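Local coordinates for arginine 3rd transport system periplasmic binding protein (Legionella pneumophila subsp. pneumophila str. Philadelphia 1, PDB 3KZG) that probably binds arginine in the periplasm and delivers it to a membrane transport system, as a solute-binding protein of family 3, at residues A[47-51]-A[62-66]. Sequence-based numbering, arbitrary orientation.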
ATOM      1  N   PHE A  47     -32.759  -4.832  10.970  1.00 29.37           N
ATOM      2  CA  PHE A  47     -32.347  -4.425  12.311  1.00 27.78           C
ATOM      3  C   PHE A  47     -33.487  -4.222  13.293  1.00 28.94           C
ATOM      4  O   PHE A  47     -34.587  -3.839  12.917  1.00 30.07           O
ATOM      5  CB  PHE A  47     -31.551  -3.119  12.233  1.00 27.32           C
ATOM      6  CG  PHE A  47     -30.230  -3.245  11.529  1.00 25.89           C
ATOM      7  CD1 PHE A  47     -29.127  -3.779  12.182  1.00 24.12           C
ATOM      8  CD2 PHE A  47     -30.091  -2.827  10.213  1.00 25.26           C
ATOM      9  CE1 PHE A  47     -27.904  -3.892  11.531  1.00 23.03           C
ATOM     10  CE2 PHE A  47     -28.872  -2.938   9.556  1.00 25.34           C
ATOM     11  CZ  PHE A  47     -27.779  -3.470  10.216  1.00 23.86           C
ATOM     12  N   GLU A  48     -33.205  -4.458  14.566  1.00 30.35           N
ATOM     13  CA  GLU A  48     -34.201  -4.270  15.600  1.00 31.94           C
ATOM     14  C   GLU A  48     -33.522  -3.566  16.766  1.00 31.47           C
ATOM     15  O   GLU A  48     -32.665  -4.141  17.440  1.00 30.73           O
ATOM     16  CB  GLU A  48     -34.778  -5.619  16.032  1.00 35.18           C
ATOM     17  CG  GLU A  48     -36.018  -5.503  16.893  1.00 40.14           C
ATOM     18  CD  GLU A  48     -37.084  -6.495  16.494  1.00 43.14           C
ATOM     19  OE1 GLU A  48     -36.858  -7.716  16.659  1.00 44.48           O
ATOM     20  OE2 GLU A  48     -38.147  -6.052  16.007  1.00 44.89           O
ATOM     21  N   ALA A  49     -33.909  -2.313  16.991  1.00 30.85           N
ATOM     22  CA  ALA A  49     -33.330  -1.497  18.054  1.00 29.60           C
ATOM     23  C   ALA A  49     -33.980  -1.677  19.421  1.00 29.70           C
ATOM     24  O   ALA A  49     -35.200  -1.618  19.558  1.00 30.23           O
ATOM     25  CB  ALA A  49     -33.377  -0.029  17.651  1.00 29.97           C
ATOM     26  N   TYR A  50     -33.143  -1.883  20.429  1.00 27.85           N
ATOM     27  CA  TYR A  50     -33.589  -2.060  21.802  1.00 28.60           C
ATOM     28  C   TYR A  50     -32.759  -1.118  22.637  1.00 27.54           C
ATOM     29  O   TYR A  50     -31.753  -0.598  22.167  1.00 28.49           O
ATOM     30  CB  TYR A  50     -33.290  -3.476  22.296  1.00 30.26           C
ATOM     31  CG  TYR A  50     -33.999  -4.582  21.566  1.00 33.03           C
ATOM     32  CD1 TYR A  50     -35.145  -5.168  22.097  1.00 33.10           C
ATOM     33  CD2 TYR A  50     -33.514  -5.061  20.349  1.00 32.67           C
ATOM     34  CE1 TYR A  50     -35.790  -6.206  21.440  1.00 34.25           C
ATOM     35  CE2 TYR A  50     -34.154  -6.098  19.683  1.00 34.27           C
ATOM     36  CZ  TYR A  50     -35.291  -6.664  20.235  1.00 34.67           C
ATOM     37  OH  TYR A  50     -35.932  -7.687  19.583  1.00 36.29           O
ATOM     38  N   ILE A  51     -33.179  -0.889  23.872  1.00 27.03           N
ATOM     39  CA  ILE A  51     -32.391  -0.070  24.767  1.00 26.75           C
ATOM     40  C   ILE A  51     -31.233  -1.024  25.070  1.00 26.00           C
ATOM     41  O   ILE A  51     -31.462  -2.202  25.348  1.00 25.03           O
ATOM     42  CB  ILE A  51     -33.165   0.253  26.055  1.00 27.52           C
ATOM     43  CG1 ILE A  51     -34.330   1.190  25.733  1.00 28.56           C
ATOM     44  CG2 ILE A  51     -32.241   0.888  27.081  1.00 26.25           C
ATOM     45  CD1 ILE A  51     -35.141   1.583  26.946  1.00 29.35           C
ATOM     46  N   ARG A  62     -34.211 -15.335  21.520  1.00 32.94           N
ATOM     47  CA  ARG A  62     -34.248 -15.520  20.077  1.00 30.94           C
ATOM     48  C   ARG A  62     -35.131 -14.513  19.350  1.00 30.60           C
ATOM     49  O   ARG A  62     -35.655 -14.805  18.270  1.00 30.85           O
ATOM     50  CB  ARG A  62     -34.697 -16.945  19.732  1.00 32.46           C
ATOM     51  CG  ARG A  62     -33.575 -17.989  19.745  1.00 31.82           C
ATOM     52  CD  ARG A  62     -32.916 -18.143  21.117  1.00 29.64           C
ATOM     53  NE  ARG A  62     -31.916 -19.210  21.095  1.00 27.92           N
ATOM     54  CZ  ARG A  62     -31.106 -19.511  22.107  1.00 27.55           C
ATOM     55  NH1 ARG A  62     -31.166 -18.828  23.240  1.00 27.29           N
ATOM     56  NH2 ARG A  62     -30.228 -20.495  21.981  1.00 24.64           N
ATOM     57  N   GLU A  63     -35.301 -13.332  19.941  1.00 29.62           N
ATOM     58  CA  GLU A  63     -36.095 -12.279  19.311  1.00 28.97           C
ATOM     59  C   GLU A  63     -35.290 -11.802  18.103  1.00 27.67           C
ATOM     60  O   GLU A  63     -35.835 -11.269  17.134  1.00 26.99           O
ATOM     61  CB  GLU A  63     -36.306 -11.106  20.278  1.00 30.77           C
ATOM     62  CG  GLU A  63     -37.130 -11.433  21.516  1.00 34.07           C
ATOM     63  CD  GLU A  63     -37.339 -10.221  22.412  1.00 35.33           C
ATOM     64  OE1 GLU A  63     -37.848  -9.193  21.918  1.00 36.73           O
ATOM     65  OE2 GLU A  63     -36.997 -10.294  23.610  1.00 35.87           O
ATOM     66  N   VAL A  64     -33.978 -12.002  18.185  1.00 26.00           N
ATOM     67  CA  VAL A  64     -33.055 -11.625  17.124  1.00 23.49           C
ATOM     68  C   VAL A  64     -32.015 -12.727  16.953  1.00 22.59           C
ATOM     69  O   VAL A  64     -31.730 -13.476  17.886  1.00 21.39           O
ATOM     70  CB  VAL A  64     -32.328 -10.315  17.454  1.00 21.16           C
ATOM     71  CG1 VAL A  64     -33.342  -9.191  17.599  1.00 22.72           C
ATOM     72  CG2 VAL A  64     -31.523 -10.479  18.727  1.00 18.50           C
ATOM     73  N   ASP A  65     -31.443 -12.821  15.759  1.00 23.28           N
ATOM     74  CA  ASP A  65     -30.442 -13.848  15.484  1.00 24.37           C
ATOM     75  C   ASP A  65     -29.059 -13.471  15.992  1.00 23.54           C
ATOM     76  O   ASP A  65     -28.305 -14.321  16.467  1.00 24.48           O
ATOM     77  CB  ASP A  65     -30.376 -14.105  13.982  1.00 24.42           C
ATOM     78  CG  ASP A  65     -31.686 -14.588  13.429  1.00 25.06           C
ATOM     79  OD1 ASP A  65     -32.190 -15.603  13.951  1.00 25.73           O
ATOM     80  OD2 ASP A  65     -32.213 -13.962  12.484  1.00 25.55           O
ATOM     81  N   LEU A  66     -28.738 -12.188  15.888  1.00 23.11           N
ATOM     82  CA  LEU A  66     -27.440 -11.682  16.309  1.00 22.09           C
ATOM     83  C   LEU A  66     -27.585 -10.307  16.945  1.00 21.02           C
ATOM     84  O   LEU A  66     -28.636  -9.677  16.852  1.00 22.50           O
ATOM     85  CB  LEU A  66     -26.514 -11.573  15.093  1.00 20.20           C
ATOM     86  CG  LEU A  66     -26.228 -12.859  14.322  1.00 20.01           C
ATOM     87  CD1 LEU A  66     -25.591 -12.525  12.985  1.00 21.90           C
ATOM     88  CD2 LEU A  66     -25.327 -13.765  15.156  1.00 18.13           C
TER
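In one lobe of this periplasmic binding protein fold, parallel strands 44-50 and 66-67 both pair with strand 4-13, and helix 55-60 is the connecting helix of a beta-alpha-beta crossover from strand 44-50 to strand 66-67; Glu48 and Tyr50 of strand 44-50 meet Glu63 and Val64 just after that helix. A Schellman motif with Arg62 as its positive-phi residue ends the helix and turns the chain back toward the sheet. Val64 is the buried member of the contact. With chi1 at -61°, its CG1 swings away from the carbonyl carbon and out to the Tyr50 ring, which it meets obliquely, 3.8 Å from CE2; Val64 CG1 also lies 3.9 Å from Glu48 OE1. Leu55 and Ala58 of the helix touch the tyrosine side chain, and Leu59 touches Val64, so the helix packs against both partners. Around the hydroxyl the contact becomes polar, and Glu63 there is exposed. Its carboxylate stands nearly perpendicular to the Tyr50 ring, with 80° between the planes, and OE1 meets the edge of the ring. Tyr50 OH lies 3.1 Å from Glu48 OE1 and can make a weak hydrogen bond to Glu63 OE1 at 3.4 Å.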